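HTH-type transcriptional regulator MmpR5 (Mycobacterium tuberculosis, PDB 4NB5) represses transcription by binding promoter DNA as a homodimer, controlling its own gene and the MmpS2-MmpL2, MmpS4-MmpL4 and MmpS5-MmpL5 transport systems. Local coordinates at residues L32-L35 and A36-L40; G41-L44 and V45-P48. All blocks are in the same frame, centred on the assembly; numbering follows the deposited sequence.

Contact 1 (L32-L35 and A36-L40)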
loop_
_atom_site.group_PDB
_atom_site.type_symbol
_atom_site.label_atom_id
_atom_site.label_comp_id
_atom_site.label_asym_id
_atom_site.label_seq_id
_atom_site.Cartn_x
_atom_site.Cartn_y
_atom_site.Cartn_z
ATOM N N LEU B 32 10.134 16.519 4.349
ATOM C CA LEU B 32 9.773 15.460 5.280
ATOM C C LEU B 32 10.552 15.682 6.576
ATOM O O LEU B 32 11.433 16.537 6.630
ATOM C CB LEU B 32 10.074 14.088 4.674
ATOM C CG LEU B 32 9.283 13.744 3.405
ATOM C CD1 LEU B 32 9.683 12.368 2.891
ATOM C CD2 LEU B 32 7.781 13.814 3.663
ATOM N N THR B 33 10.230 14.935 7.626
ATOM C CA THR B 33 10.901 15.146 8.902
ATOM C C THR B 33 12.303 14.537 8.921
ATOM O O THR B 33 12.548 13.464 8.360
ATOM C CB THR B 33 10.120 14.539 10.081
ATOM O OG1 THR B 33 10.102 13.113 9.960
ATOM C CG2 THR B 33 8.694 15.071 10.118
ATOM N N ARG B 34 13.212 15.232 9.588
ATOM C CA ARG B 34 14.574 14.759 9.760
ATOM C C ARG B 34 14.570 13.418 10.492
ATOM O O ARG B 34 15.310 12.502 10.133
ATOM C CB ARG B 34 15.391 15.802 10.539
ATOM C CG ARG B 34 16.860 15.472 10.689
ATOM C CD ARG B 34 17.643 16.617 11.331
ATOM N NE ARG B 34 17.742 17.765 10.430
ATOM C CZ ARG B 34 18.606 17.856 9.418
ATOM N NH1 ARG B 34 19.457 16.869 9.163
ATOM N NH2 ARG B 34 18.618 18.936 8.652
ATOM N N LEU B 35 13.722 13.290 11.506
ATOM C CA LEU B 35 13.710 12.069 12.310
ATOM C C LEU B 35 13.281 10.850 11.495
ATOM O O LEU B 35 13.813 9.756 11.688
ATOM C CB LEU B 35 12.838 12.236 13.555
ATOM C CG LEU B 35 12.762 11.027 14.492
ATOM C CD1 LEU B 35 14.144 10.504 14.868
ATOM C CD2 LEU B 35 11.986 11.427 15.741
ATOM N N ALA B 36 12.335 11.027 10.573
ATOM C CA ALA B 36 11.939 9.931 9.698
ATOM C C ALA B 36 13.123 9.434 8.868
ATOM O O ALA B 36 13.316 8.231 8.720
ATOM C CB ALA B 36 10.801 10.362 8.789
ATOM N N GLY B 37 13.897 10.363 8.313
ATOM C CA GLY B 37 15.079 10.009 7.549
ATOM C C GLY B 37 16.119 9.281 8.387
ATOM O O GLY B 37 16.700 8.289 7.947
ATOM N N ARG B 38 16.366 9.792 9.591
ATOM C CA ARG B 38 17.338 9.170 10.494
ATOM C C ARG B 38 16.884 7.779 10.914
ATOM O O ARG B 38 17.689 6.847 10.974
ATOM C CB ARG B 38 17.575 10.058 11.722
ATOM C CG ARG B 38 18.264 11.376 11.399
ATOM C CD ARG B 38 18.331 12.289 12.626
ATOM N NE ARG B 38 19.199 11.727 13.661
ATOM C CZ ARG B 38 18.894 11.630 14.955
ATOM N NH1 ARG B 38 17.728 12.060 15.427
ATOM N NH2 ARG B 38 19.777 11.094 15.788
ATOM N N LEU B 39 15.587 7.639 11.193
ATOM C CA LEU B 39 15.010 6.344 11.541
ATOM C C LEU B 39 15.152 5.324 10.408
ATOM O O LEU B 39 15.541 4.174 10.645
ATOM C CB LEU B 39 13.545 6.497 11.960
ATOM C CG LEU B 39 12.827 5.186 12.275
ATOM C CD1 LEU B 39 13.560 4.398 13.346
ATOM C CD2 LEU B 39 11.391 5.453 12.705
ATOM N N LEU B 40 14.860 5.739 9.175
ATOM C CA LEU B 40 15.027 4.847 8.039
ATOM C C LEU B 40 16.499 4.473 7.889
ATOM O O LEU B 40 16.836 3.311 7.688
ATOM C CB LEU B 40 14.502 5.494 6.761
ATOM C CG LEU B 40 14.646 4.659 5.484
ATOM C CD1 LEU B 40 13.988 3.296 5.627
ATOM C CD2 LEU B 40 14.075 5.392 4.286
#
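Thr-33 OG1 accepts the backbone N-H of Ala-36 at 3.1 Å from that N, and it also has a hydrogen bond with Asn-70 of helix 64-77. This is an N-cap: Thr-33 stands just before helix 34-45 and ties up an amide of its first turn. The chi1 of 66° sets OG1 between the backbone N and the carbonyl carbon, and from there it faces the start of the helix. The CB of Ala-36 lies close beside it, 3.1 Å from OG1. The bond from Gly-37 N to Thr-33 O is long and weak. Regular helical bonding then takes over. Arg-38 N bonds to Arg-34 O at 3.0 Å, and Leu-39 N to Leu-35 O at 2.8 Å.

The helix belongs to the winged helix-turn-helix domain of the MarR family, and it packs against helices 16-28 and 64-77. Arg-38 runs back over the preceding turn. Its CG rests 3.4 Å from Arg-34 O, and its CD meets Arg-34 CG at 4.0 Å. The two guanidinium groups diverge to separate partners: Arg-34 forms a salt bridge with Glu-28, and Arg-38 NH2 donates to Leu-60 O. Leu-35 CD1 approaches Arg-38 NH1 obliquely, at 3.9 Å.

Contact 2 (G41-L44 and V45-P48)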
loop_
_atom_site.group_PDB
_atom_site.type_symbol
_atom_site.label_atom_id
_atom_site.label_comp_id
_atom_site.label_asym_id
_atom_site.label_seq_id
_atom_site.Cartn_x
_atom_site.Cartn_y
_atom_site.Cartn_z
ATOM N N GLY B 41 17.380 5.461 7.997
ATOM C CA GLY B 41 18.805 5.196 7.922
ATOM C C GLY B 41 19.269 4.204 8.982
ATOM O O GLY B 41 20.017 3.272 8.689
ATOM N N TRP B 42 18.831 4.406 10.218
ATOM C CA TRP B 42 19.178 3.498 11.298
ATOM C C TRP B 42 18.712 2.069 10.994
ATOM O O TRP B 42 19.458 1.112 11.182
ATOM C CB TRP B 42 18.585 3.982 12.624
ATOM C CG TRP B 42 18.976 3.123 13.792
ATOM C CD1 TRP B 42 18.202 2.190 14.415
ATOM C CD2 TRP B 42 20.238 3.123 14.479
ATOM N NE1 TRP B 42 18.901 1.609 15.448
ATOM C CE2 TRP B 42 20.146 2.161 15.503
ATOM C CE3 TRP B 42 21.420 3.849 14.327
ATOM C CZ2 TRP B 42 21.208 1.906 16.372
ATOM C CZ3 TRP B 42 22.475 3.586 15.194
ATOM C CH2 TRP B 42 22.358 2.621 16.199
ATOM N N LEU B 43 17.483 1.916 10.512
ATOM C CA LEU B 43 16.956 0.569 10.261
ATOM C C LEU B 43 17.610 -0.105 9.061
ATOM O O LEU B 43 17.484 -1.317 8.878
ATOM C CB LEU B 43 15.431 0.607 10.108
ATOM C CG LEU B 43 14.686 0.908 11.408
ATOM C CD1 LEU B 43 13.234 1.224 11.139
ATOM C CD2 LEU B 43 14.791 -0.267 12.382
ATOM N N LEU B 44 18.320 0.673 8.250
ATOM C CA LEU B 44 19.096 0.137 7.141
ATOM C C LEU B 44 20.452 -0.434 7.568
ATOM O O LEU B 44 21.025 -1.249 6.858
ATOM C CB LEU B 44 19.327 1.233 6.097
ATOM C CG LEU B 44 18.169 1.375 5.119
ATOM C CD1 LEU B 44 18.140 2.769 4.537
ATOM C CD2 LEU B 44 18.265 0.367 4.009
ATOM N N VAL B 45 20.967 -0.003 8.717
ATOM C CA VAL B 45 22.321 -0.390 9.113
ATOM C C VAL B 45 22.421 -1.037 10.486
ATOM O O VAL B 45 23.474 -1.558 10.835
ATOM C CB VAL B 45 23.294 0.812 9.101
ATOM C CG1 VAL B 45 23.450 1.350 7.690
ATOM C CG2 VAL B 45 22.825 1.899 10.054
ATOM N N CYS B 46 21.352 -0.995 11.273
ATOM C CA CYS B 46 21.422 -1.500 12.640
ATOM C C CYS B 46 21.594 -3.019 12.694
ATOM O O CYS B 46 21.292 -3.743 11.742
ATOM C CB CYS B 46 20.176 -1.086 13.423
ATOM S SG CYS B 46 18.640 -1.722 12.726
ATOM N N ASP B 47 22.097 -3.490 13.828
ATOM C CA ASP B 47 22.260 -4.914 14.068
ATOM C C ASP B 47 21.951 -5.144 15.541
ATOM O O ASP B 47 22.575 -4.526 16.398
ATOM C CB ASP B 47 23.690 -5.340 13.761
ATOM C CG ASP B 47 23.902 -6.827 13.939
ATOM O OD1 ASP B 47 23.123 -7.606 13.358
ATOM O OD2 ASP B 47 24.841 -7.214 14.665
ATOM N N PRO B 48 20.955 -5.993 15.841
ATOM C CA PRO B 48 20.140 -6.756 14.894
ATOM C C PRO B 48 19.206 -5.867 14.092
ATOM O O PRO B 48 18.962 -4.720 14.469
ATOM C CB PRO B 48 19.329 -7.687 15.804
ATOM C CG PRO B 48 19.219 -6.955 17.079
ATOM C CD PRO B 48 20.511 -6.201 17.231
#
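Cys-46 folds back onto Trp-42 at the C-terminal end of helix 34-45, where the chain leaves for strand 51-52 of the MarR-type winged helix-turn-helix domain. The tight part centres on Trp-42 O. It accepts two backbone amides: Cys-46 N at 2.8 Å, nearly in line with the C=O bond but with its N-H bent (136°), and Val-45 N at 3.1 Å, from well above the carbonyl plane. Val-45 N also makes a weak bond to Gly-41 O. These bonds hold the last turn closed while the chain turns away.

The CB of Cys-46 sits over one face of the indole, 3.9 Å from the centroid of the five-membered ring, in a CH-pi contact displaced toward the rim. Trp-42 CG is anti to its own backbone N (chi1 -177°), which carries the ring along the helix to meet Cys-46. Trp-42 NE1 is hydrogen-bonded to Gln-51 OE1, which helps fix the turn of the ring. Val-45 CG2 packs against the helix backbone, 3.4 Å from Gly-41 O.

The loose side begins at Asp-47. It and Pro-48, which follows a cis peptide bond, are exposed and do not touch segment 41-44, though Pro-48 O accepts from Gln-51 NE2. The second subunit borders the turn: its Arg-135 donates to Leu-43 O and Cys-46 O, and its Arg-132 donates to Val-45 O and packs on Asp-47. The Cys-46 sulfur, by contrast, belongs to the packed side. With chi1 61°, SG sits between the backbone N and the carbonyl carbon, turned back over the helix end, 3.3 Å from Trp-42 O. It makes an oblique sulfur-aromatic contact, 4.7 Å from the centroid of the Trp-42 five-membered ring, and lies 3.8 Å from Leu-43 CA.

Overall arrangement
Contacts 1 and 2 are the two ends of helix 34-45, and their centres lie about 13 Å apart. Contact 1 starts the helix and is partly buried, its centre about 11 Å from the centre of the chain. Contact 2 ends it and is mostly buried, although farther out, its centre about 17 Å from the chain centre. Both pack on helix 16-28. Contact 1 meets the second helix of the helix-turn-helix motif, 64-77, and contact 2 the first, 53-59, and strand 51-52. A side-chain hydroxyl caps the first end, with two arginines nearby. At the second end, backbone carbonyls face arginines of the second subunit, and an aromatic ring and a sulfur supply the packing.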